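Phospholipase C-beta (PLC-beta) (Sepia officinalis, PDB 3QR0) is a beta-class phospholipase C, a multidomain protein that combines a PH domain, EF-hand-like modules, a calcium-bearing TIM barrel and a C2 domain in one chain. Local coordinates at residues S580-P585 / L598-D604; M675-D681 / V711-A717; G111-I115 / R751-N755; D536-S542 / Y563-Q567. All blocks are in the same frame, centred on the assembly; numbering follows the deposited sequence.

Contact 1: residues S580-P585 / L598-D604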
# COMPACT_ATOMS: atom_id res chain seq x y z
N SER A 580 -10.03 9.57 -15.15
CA SER A 580 -9.78 8.44 -14.25
C SER A 580 -9.56 8.86 -12.80
O SER A 580 -8.97 8.12 -12.01
CB SER A 580 -8.64 7.56 -14.77
OG SER A 580 -8.86 7.20 -16.13
N SER A 581 -10.07 10.04 -12.45
CA SER A 581 -10.06 10.52 -11.08
C SER A 581 -10.96 9.62 -10.24
O SER A 581 -11.82 8.91 -10.76
CB SER A 581 -10.54 11.97 -11.01
OG SER A 581 -11.89 12.07 -11.43
N ASN A 582 -10.75 9.64 -8.93
CA ASN A 582 -11.46 8.77 -8.00
C ASN A 582 -12.25 9.53 -6.94
O ASN A 582 -11.87 10.63 -6.56
CB ASN A 582 -10.45 7.90 -7.25
CG ASN A 582 -9.82 6.85 -8.14
OD1 ASN A 582 -10.52 6.05 -8.75
ND2 ASN A 582 -8.49 6.84 -8.20
N TYR A 583 -13.33 8.92 -6.46
CA TYR A 583 -13.94 9.32 -5.19
C TYR A 583 -13.10 8.81 -4.02
O TYR A 583 -12.34 7.84 -4.16
CB TYR A 583 -15.37 8.80 -5.05
CG TYR A 583 -15.57 7.36 -5.48
CD1 TYR A 583 -16.34 7.06 -6.60
CD2 TYR A 583 -15.00 6.30 -4.78
CE1 TYR A 583 -16.54 5.75 -7.01
CE2 TYR A 583 -15.19 4.98 -5.19
CZ TYR A 583 -15.96 4.72 -6.30
OH TYR A 583 -16.17 3.42 -6.73
N VAL A 584 -13.25 9.44 -2.87
CA VAL A 584 -12.62 8.97 -1.64
C VAL A 584 -13.41 7.76 -1.14
O VAL A 584 -14.63 7.86 -0.94
CB VAL A 584 -12.59 10.08 -0.57
CG1 VAL A 584 -12.04 9.54 0.74
CG2 VAL A 584 -11.75 11.26 -1.06
N PRO A 585 -12.74 6.61 -0.97
CA PRO A 585 -13.45 5.36 -0.70
C PRO A 585 -14.19 5.30 0.64
O PRO A 585 -15.19 4.60 0.75
CB PRO A 585 -12.34 4.30 -0.77
CG PRO A 585 -11.08 5.05 -0.51
CD PRO A 585 -11.28 6.41 -1.07
N LEU A 598 -11.72 1.47 -7.45
CA LEU A 598 -10.96 2.67 -7.74
C LEU A 598 -10.13 2.49 -9.00
O LEU A 598 -9.75 1.37 -9.36
CB LEU A 598 -10.06 3.03 -6.56
CG LEU A 598 -10.78 3.23 -5.22
CD1 LEU A 598 -9.79 3.27 -4.07
CD2 LEU A 598 -11.63 4.50 -5.26
N ASN A 599 -9.83 3.60 -9.66
CA ASN A 599 -8.90 3.60 -10.78
C ASN A 599 -7.47 3.57 -10.26
O ASN A 599 -6.96 4.59 -9.80
CB ASN A 599 -9.15 4.82 -11.66
CG ASN A 599 -10.51 4.79 -12.32
OD1 ASN A 599 -10.89 3.79 -12.93
ND2 ASN A 599 -11.25 5.88 -12.21
N PHE A 600 -6.83 2.40 -10.35
CA PHE A 600 -5.49 2.19 -9.79
C PHE A 600 -4.39 2.99 -10.49
O PHE A 600 -3.32 3.19 -9.92
CB PHE A 600 -5.13 0.69 -9.77
CG PHE A 600 -5.53 0.00 -8.50
CD1 PHE A 600 -6.84 0.05 -8.06
CD2 PHE A 600 -4.59 -0.68 -7.74
CE1 PHE A 600 -7.21 -0.58 -6.88
CE2 PHE A 600 -4.96 -1.31 -6.56
CZ PHE A 600 -6.26 -1.26 -6.13
N GLN A 601 -4.66 3.46 -11.71
CA GLN A 601 -3.69 4.23 -12.48
C GLN A 601 -3.65 5.70 -12.09
O GLN A 601 -2.75 6.42 -12.51
CB GLN A 601 -3.96 4.11 -13.98
CG GLN A 601 -5.20 4.85 -14.48
CD GLN A 601 -6.47 4.03 -14.43
OE1 GLN A 601 -6.69 3.23 -13.50
NE2 GLN A 601 -7.33 4.21 -15.42
N CYS A 602 -4.63 6.16 -11.31
CA CYS A 602 -4.69 7.55 -10.89
C CYS A 602 -4.28 7.67 -9.44
O CYS A 602 -5.04 7.30 -8.55
CB CYS A 602 -6.10 8.11 -11.09
SG CYS A 602 -6.28 9.86 -10.66
N PHE A 603 -3.08 8.19 -9.21
CA PHE A 603 -2.50 8.28 -7.86
C PHE A 603 -2.95 9.54 -7.12
O PHE A 603 -2.13 10.30 -6.61
CB PHE A 603 -0.98 8.19 -7.94
CG PHE A 603 -0.49 6.83 -8.36
CD1 PHE A 603 -0.63 5.74 -7.51
CD2 PHE A 603 0.07 6.63 -9.61
CE1 PHE A 603 -0.19 4.48 -7.89
CE2 PHE A 603 0.51 5.37 -10.00
CZ PHE A 603 0.38 4.30 -9.14
N ASP A 604 -4.26 9.74 -7.07
CA ASP A 604 -4.84 10.84 -6.33
C ASP A 604 -5.03 10.43 -4.86
O ASP A 604 -4.66 9.32 -4.47
CB ASP A 604 -6.15 11.31 -6.98
CG ASP A 604 -7.21 10.22 -7.10
OD1 ASP A 604 -6.97 9.04 -6.72
OD2 ASP A 604 -8.31 10.55 -7.59
O HOH W 1 -9.34 11.26 -4.93

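Contact 2: residues M675-D681 / V711-A717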
# COMPACT_ATOMS: atom_id res chain seq x y z
N MET A 675 -7.60 14.01 7.93
CA MET A 675 -8.32 12.85 8.45
C MET A 675 -9.47 12.49 7.52
O MET A 675 -10.17 13.38 7.02
CB MET A 675 -8.84 13.12 9.87
CG MET A 675 -9.57 11.94 10.51
SD MET A 675 -9.84 12.10 12.29
CE MET A 675 -8.17 12.36 12.89
N TYR A 676 -9.65 11.19 7.28
CA TYR A 676 -10.75 10.67 6.46
C TYR A 676 -11.44 9.57 7.24
O TYR A 676 -10.79 8.66 7.76
CB TYR A 676 -10.26 10.12 5.11
CG TYR A 676 -9.10 10.89 4.53
CD1 TYR A 676 -9.30 12.14 3.95
CD2 TYR A 676 -7.81 10.39 4.59
CE1 TYR A 676 -8.23 12.86 3.43
CE2 TYR A 676 -6.74 11.11 4.08
CZ TYR A 676 -6.95 12.34 3.49
OH TYR A 676 -5.89 13.05 2.98
N GLY A 677 -12.77 9.65 7.30
CA GLY A 677 -13.57 8.65 7.99
C GLY A 677 -15.02 8.96 7.73
O GLY A 677 -15.40 9.23 6.60
N LEU A 678 -15.85 8.95 8.78
CA LEU A 678 -17.21 9.46 8.65
C LEU A 678 -17.15 10.91 8.19
O LEU A 678 -16.17 11.61 8.45
CB LEU A 678 -17.97 9.37 9.98
CG LEU A 678 -18.36 7.98 10.49
CD1 LEU A 678 -19.29 8.13 11.69
CD2 LEU A 678 -19.02 7.14 9.41
N PRO A 679 -18.20 11.38 7.49
CA PRO A 679 -18.23 12.77 7.06
C PRO A 679 -17.94 13.75 8.20
O PRO A 679 -17.17 14.69 8.01
CB PRO A 679 -19.66 12.95 6.53
CG PRO A 679 -20.04 11.60 6.06
CD PRO A 679 -19.36 10.62 6.98
N THR A 680 -18.52 13.51 9.37
CA THR A 680 -18.30 14.38 10.54
C THR A 680 -16.85 14.36 11.06
O THR A 680 -16.44 15.27 11.77
CB THR A 680 -19.27 14.02 11.70
OG1 THR A 680 -19.32 15.10 12.64
CG2 THR A 680 -18.83 12.74 12.41
N ASP A 681 -16.09 13.32 10.72
CA ASP A 681 -14.69 13.18 11.14
C ASP A 681 -13.69 13.49 10.02
O ASP A 681 -12.48 13.40 10.23
CB ASP A 681 -14.43 11.75 11.63
CG ASP A 681 -15.22 11.40 12.88
OD1 ASP A 681 -15.55 12.31 13.66
OD2 ASP A 681 -15.50 10.20 13.09
N VAL A 711 -13.28 12.73 17.43
CA VAL A 711 -13.44 11.75 16.37
C VAL A 711 -14.56 10.79 16.78
O VAL A 711 -14.36 9.94 17.65
CB VAL A 711 -12.14 10.97 16.13
CG1 VAL A 711 -12.30 10.01 14.94
CG2 VAL A 711 -10.98 11.93 15.90
N VAL A 712 -15.73 10.95 16.16
CA VAL A 712 -16.90 10.15 16.49
C VAL A 712 -16.70 8.64 16.30
O VAL A 712 -17.09 7.86 17.17
CB VAL A 712 -18.14 10.60 15.68
CG1 VAL A 712 -19.24 9.54 15.73
CG2 VAL A 712 -18.65 11.94 16.19
N LEU A 713 -16.09 8.24 15.19
CA LEU A 713 -15.90 6.82 14.87
C LEU A 713 -14.46 6.52 14.47
O LEU A 713 -14.13 6.41 13.29
CB LEU A 713 -16.88 6.38 13.76
CG LEU A 713 -17.58 5.04 13.98
CD1 LEU A 713 -16.58 3.92 14.23
CD2 LEU A 713 -18.57 5.13 15.13
N PRO A 714 -13.57 6.38 15.47
CA PRO A 714 -12.15 6.16 15.20
C PRO A 714 -11.85 4.96 14.28
O PRO A 714 -10.98 5.06 13.42
CB PRO A 714 -11.56 5.94 16.59
CG PRO A 714 -12.45 6.72 17.49
CD PRO A 714 -13.82 6.55 16.91
N ASP A 715 -12.56 3.84 14.45
CA ASP A 715 -12.23 2.63 13.69
C ASP A 715 -12.58 2.71 12.20
O ASP A 715 -12.13 1.86 11.43
CB ASP A 715 -12.87 1.39 14.33
CG ASP A 715 -12.19 0.98 15.64
OD1 ASP A 715 -11.06 1.47 15.92
OD2 ASP A 715 -12.79 0.18 16.39
N LEU A 716 -13.35 3.71 11.79
CA LEU A 716 -13.59 3.98 10.37
C LEU A 716 -12.64 5.05 9.79
O LEU A 716 -12.71 5.37 8.60
CB LEU A 716 -15.04 4.41 10.14
CG LEU A 716 -16.13 3.33 10.25
CD1 LEU A 716 -17.50 3.96 10.09
CD2 LEU A 716 -15.93 2.23 9.22
N ALA A 717 -11.75 5.58 10.62
CA ALA A 717 -10.95 6.75 10.25
C ALA A 717 -9.47 6.45 10.11
O ALA A 717 -8.93 5.53 10.74
CB ALA A 717 -11.16 7.86 11.28
O HOH W 2 -14.63 8.31 11.37

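Contact 3: residues G111-I115 / R751-N755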
# COMPACT_ATOMS: atom_id res chain seq x y z
N GLY A 111 9.71 -0.24 -10.49
CA GLY A 111 9.29 1.13 -10.71
C GLY A 111 8.89 1.79 -9.41
O GLY A 111 8.32 1.14 -8.52
N TYR A 112 9.19 3.08 -9.32
CA TYR A 112 8.78 3.91 -8.18
C TYR A 112 7.28 3.76 -7.93
O TYR A 112 6.84 3.58 -6.80
CB TYR A 112 9.15 5.37 -8.46
CG TYR A 112 9.17 6.25 -7.24
CD1 TYR A 112 10.02 5.97 -6.17
CD2 TYR A 112 8.37 7.39 -7.16
CE1 TYR A 112 10.06 6.79 -5.06
CE2 TYR A 112 8.41 8.22 -6.05
CZ TYR A 112 9.26 7.90 -5.00
OH TYR A 112 9.31 8.71 -3.88
N ASN A 113 6.51 3.87 -9.02
CA ASN A 113 5.09 3.52 -9.06
C ASN A 113 4.93 2.32 -9.99
O ASN A 113 5.87 1.97 -10.71
CB ASN A 113 4.23 4.71 -9.55
CG ASN A 113 4.48 5.07 -11.02
OD1 ASN A 113 4.04 4.36 -11.93
ND2 ASN A 113 5.15 6.19 -11.25
N TYR A 114 3.76 1.69 -9.98
CA TYR A 114 3.55 0.46 -10.78
C TYR A 114 3.00 0.68 -12.19
O TYR A 114 2.79 -0.29 -12.92
CB TYR A 114 2.65 -0.55 -10.03
CG TYR A 114 1.38 0.04 -9.48
CD1 TYR A 114 0.33 0.39 -10.33
CD2 TYR A 114 1.23 0.28 -8.12
CE1 TYR A 114 -0.83 0.94 -9.83
CE2 TYR A 114 0.08 0.83 -7.61
CZ TYR A 114 -0.95 1.17 -8.47
OH TYR A 114 -2.10 1.72 -7.97
N ILE A 115 2.78 1.93 -12.58
CA ILE A 115 2.33 2.25 -13.94
C ILE A 115 3.54 2.46 -14.86
O ILE A 115 3.52 1.99 -16.00
CB ILE A 115 1.43 3.50 -13.97
CG1 ILE A 115 0.16 3.27 -13.14
CG2 ILE A 115 1.05 3.85 -15.40
CD1 ILE A 115 -0.73 2.16 -13.67
N ARG A 751 6.14 7.39 2.53
CA ARG A 751 5.84 6.51 1.41
C ARG A 751 5.50 7.33 0.18
O ARG A 751 5.05 8.48 0.28
CB ARG A 751 4.63 5.64 1.75
CG ARG A 751 4.79 4.86 3.04
CD ARG A 751 5.72 3.70 2.82
NE ARG A 751 5.96 2.93 4.04
CZ ARG A 751 5.07 2.13 4.63
NH1 ARG A 751 3.85 1.97 4.14
NH2 ARG A 751 5.42 1.47 5.73
N ASN A 752 5.73 6.75 -1.00
CA ASN A 752 5.28 7.38 -2.23
C ASN A 752 3.80 7.06 -2.46
O ASN A 752 3.16 6.48 -1.59
CB ASN A 752 6.19 7.03 -3.43
CG ASN A 752 6.18 5.55 -3.79
OD1 ASN A 752 5.26 4.81 -3.47
ND2 ASN A 752 7.24 5.12 -4.47
N GLU A 753 3.27 7.45 -3.61
CA GLU A 753 1.83 7.30 -3.88
C GLU A 753 1.39 5.85 -3.94
O GLU A 753 0.26 5.53 -3.57
CB GLU A 753 1.44 7.99 -5.18
CG GLU A 753 1.63 9.49 -5.19
CD GLU A 753 2.97 9.92 -5.75
OE1 GLU A 753 3.96 9.14 -5.65
OE2 GLU A 753 3.05 11.05 -6.28
N SER A 754 2.29 4.96 -4.38
CA SER A 754 2.01 3.52 -4.42
C SER A 754 2.24 2.84 -3.07
O SER A 754 2.15 1.61 -2.96
CB SER A 754 2.86 2.83 -5.49
OG SER A 754 4.23 2.78 -5.13
N ASN A 755 2.53 3.64 -2.05
CA ASN A 755 2.79 3.18 -0.69
C ASN A 755 4.08 2.38 -0.53
O ASN A 755 4.20 1.57 0.38
CB ASN A 755 1.60 2.40 -0.10
CG ASN A 755 1.53 2.50 1.43
OD1 ASN A 755 1.85 3.54 2.02
ND2 ASN A 755 1.11 1.42 2.08

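Contact 4: residues D536-S542 / Y563-Q567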
# COMPACT_ATOMS: atom_id res chain seq x y z
N ASP A 536 -33.98 -12.41 0.79
CA ASP A 536 -33.08 -13.07 1.73
C ASP A 536 -32.01 -13.91 1.01
O ASP A 536 -31.57 -14.94 1.53
CB ASP A 536 -33.91 -13.95 2.69
CG ASP A 536 -33.21 -14.22 4.02
OD1 ASP A 536 -32.23 -13.52 4.36
OD2 ASP A 536 -33.66 -15.13 4.74
N ARG A 537 -31.61 -13.47 -0.18
CA ARG A 537 -30.60 -14.17 -0.98
C ARG A 537 -29.24 -13.50 -0.80
O ARG A 537 -28.97 -12.44 -1.38
CB ARG A 537 -30.99 -14.17 -2.46
CG ARG A 537 -32.26 -14.93 -2.76
CD ARG A 537 -32.70 -14.74 -4.21
NE ARG A 537 -34.11 -15.04 -4.40
CZ ARG A 537 -34.81 -14.79 -5.51
NH1 ARG A 537 -34.23 -14.22 -6.57
NH2 ARG A 537 -36.09 -15.11 -5.57
N HIS A 538 -28.38 -14.12 -0.01
CA HIS A 538 -27.09 -13.53 0.37
C HIS A 538 -26.08 -13.53 -0.79
O HIS A 538 -25.07 -12.83 -0.73
CB HIS A 538 -26.48 -14.30 1.55
CG HIS A 538 -27.26 -14.19 2.83
ND1 HIS A 538 -26.65 -13.95 4.04
CD2 HIS A 538 -28.58 -14.31 3.08
CE1 HIS A 538 -27.57 -13.93 4.99
NE2 HIS A 538 -28.75 -14.15 4.44
N TYR A 539 -26.37 -14.31 -1.83
CA TYR A 539 -25.50 -14.46 -3.00
C TYR A 539 -25.92 -13.52 -4.14
O TYR A 539 -25.28 -13.50 -5.20
CB TYR A 539 -25.52 -15.91 -3.48
CG TYR A 539 -26.91 -16.43 -3.71
CD1 TYR A 539 -27.56 -16.20 -4.91
CD2 TYR A 539 -27.59 -17.13 -2.72
CE1 TYR A 539 -28.84 -16.65 -5.13
CE2 TYR A 539 -28.88 -17.59 -2.93
CZ TYR A 539 -29.49 -17.35 -4.15
OH TYR A 539 -30.77 -17.79 -4.39
N GLU A 540 -26.99 -12.77 -3.94
CA GLU A 540 -27.33 -11.70 -4.87
C GLU A 540 -26.63 -10.43 -4.42
O GLU A 540 -26.56 -10.14 -3.22
CB GLU A 540 -28.84 -11.50 -4.98
CG GLU A 540 -29.53 -12.64 -5.73
CD GLU A 540 -30.96 -12.32 -6.11
OE1 GLU A 540 -31.54 -11.34 -5.60
OE2 GLU A 540 -31.52 -13.08 -6.93
N MET A 541 -26.07 -9.71 -5.37
CA MET A 541 -25.35 -8.47 -5.07
C MET A 541 -25.67 -7.45 -6.14
O MET A 541 -26.26 -7.78 -7.18
CB MET A 541 -23.84 -8.72 -4.97
CG MET A 541 -23.16 -9.24 -6.24
SD MET A 541 -22.72 -7.94 -7.43
CE MET A 541 -21.41 -7.09 -6.55
N SER A 542 -25.31 -6.21 -5.88
CA SER A 542 -25.51 -5.16 -6.85
C SER A 542 -24.23 -4.37 -7.03
O SER A 542 -23.48 -4.14 -6.07
CB SER A 542 -26.68 -4.27 -6.46
OG SER A 542 -27.92 -4.91 -6.79
N TYR A 563 -28.20 -3.67 4.77
CA TYR A 563 -28.06 -4.48 3.55
C TYR A 563 -26.66 -5.10 3.44
O TYR A 563 -26.51 -6.29 3.13
CB TYR A 563 -28.38 -3.63 2.31
CG TYR A 563 -28.00 -4.27 1.00
CD1 TYR A 563 -28.92 -5.03 0.28
CD2 TYR A 563 -26.72 -4.13 0.48
CE1 TYR A 563 -28.57 -5.63 -0.93
CE2 TYR A 563 -26.36 -4.72 -0.72
CZ TYR A 563 -27.28 -5.46 -1.42
OH TYR A 563 -26.90 -6.05 -2.61
N ASN A 564 -25.64 -4.29 3.72
CA ASN A 564 -24.25 -4.72 3.61
C ASN A 564 -23.76 -5.65 4.73
O ASN A 564 -22.59 -6.06 4.74
CB ASN A 564 -23.33 -3.50 3.50
CG ASN A 564 -23.37 -2.86 2.12
OD1 ASN A 564 -23.49 -3.55 1.10
ND2 ASN A 564 -23.27 -1.53 2.07
N LYS A 565 -24.63 -5.99 5.68
CA LYS A 565 -24.28 -6.97 6.70
C LYS A 565 -24.38 -8.40 6.17
O LYS A 565 -23.69 -9.29 6.65
CB LYS A 565 -25.14 -6.78 7.95
CG LYS A 565 -24.86 -5.46 8.64
CD LYS A 565 -25.73 -5.23 9.85
CE LYS A 565 -25.43 -3.86 10.47
NZ LYS A 565 -26.55 -3.41 11.33
N LYS A 566 -25.25 -8.60 5.18
CA LYS A 566 -25.48 -9.92 4.60
C LYS A 566 -25.12 -10.01 3.12
O LYS A 566 -24.70 -11.07 2.66
CB LYS A 566 -26.95 -10.31 4.80
CG LYS A 566 -27.32 -10.49 6.26
CD LYS A 566 -28.79 -10.85 6.42
CE LYS A 566 -29.08 -11.40 7.80
NZ LYS A 566 -30.50 -11.84 7.94
N GLN A 567 -25.29 -8.91 2.39
CA GLN A 567 -25.05 -8.89 0.95
C GLN A 567 -23.94 -7.92 0.58
O GLN A 567 -23.54 -7.08 1.39
CB GLN A 567 -26.34 -8.53 0.19
CG GLN A 567 -27.40 -9.62 0.30
CD GLN A 567 -28.70 -9.25 -0.37
OE1 GLN A 567 -29.69 -8.98 0.30
NE2 GLN A 567 -28.70 -9.24 -1.70
O HOH W 3 -30.69 -14.16 6.36
O HOH W 4 -31.76 -10.74 -1.15
O HOH W 5 -23.75 -13.26 3.99
O HOH W 6 -31.49 -9.56 -3.59
O HOH W 7 -28.36 -6.88 -4.53

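Contact 1: residues S580-P585 / L598-D604
The flat amide of Asn582 is met in its own plane by two acceptors of the 598-604 loop, Asp604 OD1 and Asn599 O, one for each N-H. Asn582 ND2 lies 3.1 Å from Asp604 OD1 and 3.2 Å from Asn599 O, and both bonds are nearly straight at 174°. Its other end, Asn582 OD1, accepts Asn599 N at 2.7 Å. Three bonds thus fix the rotation of the amide, which is swung toward the 598-604 loop with CG anti to the carbonyl carbon (chi1 -71°). The carboxylate of Asp604, turned 56° against this amide, also takes Asn582 N on the syn lone pair of OD2 at 2.9 Å, gripping main chain and side chain of one residue together. Asn599 O is shared: Cys602 N, closing a type I turn, reaches it from the face opposite Asn582 ND2. Asn599 ND2 gives only weak bonds across, to Ser580 O (3.2 Å) and Ser581 O, while Asn599 OD1 is held by His338. Beyond the polar cluster, Leu598 CD2 touches Tyr583 CE2 at 3.6 Å. Asp604 occupies the N-cap position of helix 605-613, with a weak bond to Met607 N. The two segments follow strands 569-572 and 595-596, which are parallel neighbours, so this is a polar link between successive loops at the C-terminal end of a TIM barrel, the end where such folds carry their active site.

Contact 2: residues M675-D681 / V711-A717
Asp681 OD2 is held from two directions, by Leu713 N at 2.9 Å on its syn lone pair and by a water that donates to it at 2.7 Å. The same carboxylate offers OD1 to Val712 N at 2.9 Å, with the donor 26° out of the carboxylate plane, so consecutive amides of the 711-717 turn are each taken by one oxygen. The CG of Asp681 lies beside its backbone N (chi1 -65°), which places both oxygens against these amides. The water also donates to Leu713 O and accepts Leu678 N, tying the two turns together a second time. Alongside, Leu678 inserts its fork between two partners: CD1 meets Leu713 CB at 3.6 Å and CD2 meets Leu716 CD1 at 3.6 Å. The backbones approach most closely where Gly677 passes Ala717, and there Ala717 CA makes a CA-H...O contact of 3.1 Å with Tyr676 O. On the far flank Met675 SD packs on Val711 CG2. In the C2 beta sandwich, strand 669-676 runs antiparallel to 718-725, while 711-717 carries the chain over from strand 706-711 of the other sheet; Leu713 and Leu716 rest on Phe628 of helix 627-630, and Tyr676 leans on helix 605-613.

Contact 3: residues G111-I115 / R751-N755
Tyr112 and Asn752 run past each other in opposite senses, with the amide plane turned 82° from the ring plane, so that the amide stands almost upright on the aromatic face. The pair joins a loop between two strands of the PH domain, 105-110 and 118-124, to a type I beta turn, Asn752 to Asn755, that follows strand 746-751 of the C2 beta sandwich. Asn752 ND2 sits over the ring centre, 3.2 Å above the plane, and its nearest ring atom is Tyr112 CE1 at 3.3 Å. Asn752 CB covers the phenol end of the same face, 3.6 Å from Tyr112 CZ. The ring lies under the amide because Tyr112 CG is anti to its backbone N (chi1 -162°). Asn752 ND2 also approaches Tyr112 O at 2.8 Å, but the bond is strongly bent, 120° at the hydrogen, and counts as weak. One residue thus meets the amide nitrogen with both its ring and its carbonyl. Asn752 OD1 turns back into its own loop, bonding Arg756 N and, weakly, Ser754 N. Ser754 OG is itself bonded to Arg71 NH2 on the PH side. Next to it, Ser754 CB rests against the ring of Tyr114, 4.0 Å from CD2.

Contact 4: residues D536-S542 / Y563-Q567
Lys566 lays its aliphatic chain across the imidazole of His538, with CB over the ring face in a CH-pi contact, 4.0 Å from the ring centroid and 28° off the normal. The chain is extended beyond CG, so the overlap continues outward to Lys566 CD, 3.6 Å from His538 CE1. A water lying in the ring plane at His538 NE2 gathers the polar ends: it donates to Asp536 OD1 at 2.6 Å and accepts Lys566 NZ at 2.8 Å. Asp536 and Lys566 are too far apart for a direct salt bridge, and the water joins them instead. A second in-plane water links His538 ND1 to Lys566 O, so both ring nitrogens are bridged to the same lysine.

The segments belong to a beta-alpha-beta unit of the TIM barrel: 536-542 leads into strand 540-545, helices 546-555 and 557-563 follow, and 563-567 leads into the parallel strand 569-572. The contact therefore lies at the N-terminal ends of these strands. Gln567, extended past CG, donates from NE2 to Glu540 O at 2.8 Å; the bond is straight (169°), yet the donor stands 52° above the carbonyl plane. The carboxylate of Glu540 faces Arg537, whose NH1 forms a salt bridge with OE2 at 3.0 Å, and Lys535 pairs with OE1. Gln567 CB lies over one face of the Tyr563 ring, toward its rim. A water 2.6 Å from Tyr563 OH donates to Ser542 OG, which is also bonded to Val524 O.

How the contacts relate
Contacts 1 and 4 belong to the TIM barrel, contact 2 to the C2 domain, and contact 3 spans the PH and C2 domains. Contacts 1 and 3 touch directly: Tyr114 OH is 2.7 Å from Phe600 O, a probable hydrogen bond. The other pairs do not meet; contact 2 comes within about 5 Å of contact 1, nearest atoms, and contacts 3 and 4 have centres about 35 Å apart. Along the chain, contacts 1, 2 and 4 all nest within the loop closed by contact 3. The calcium ion, bound at Asn339, Glu368, Asp370 and Glu417, lies about 9 Å from the Asn599 side chain and about 13 Å from that of Met541.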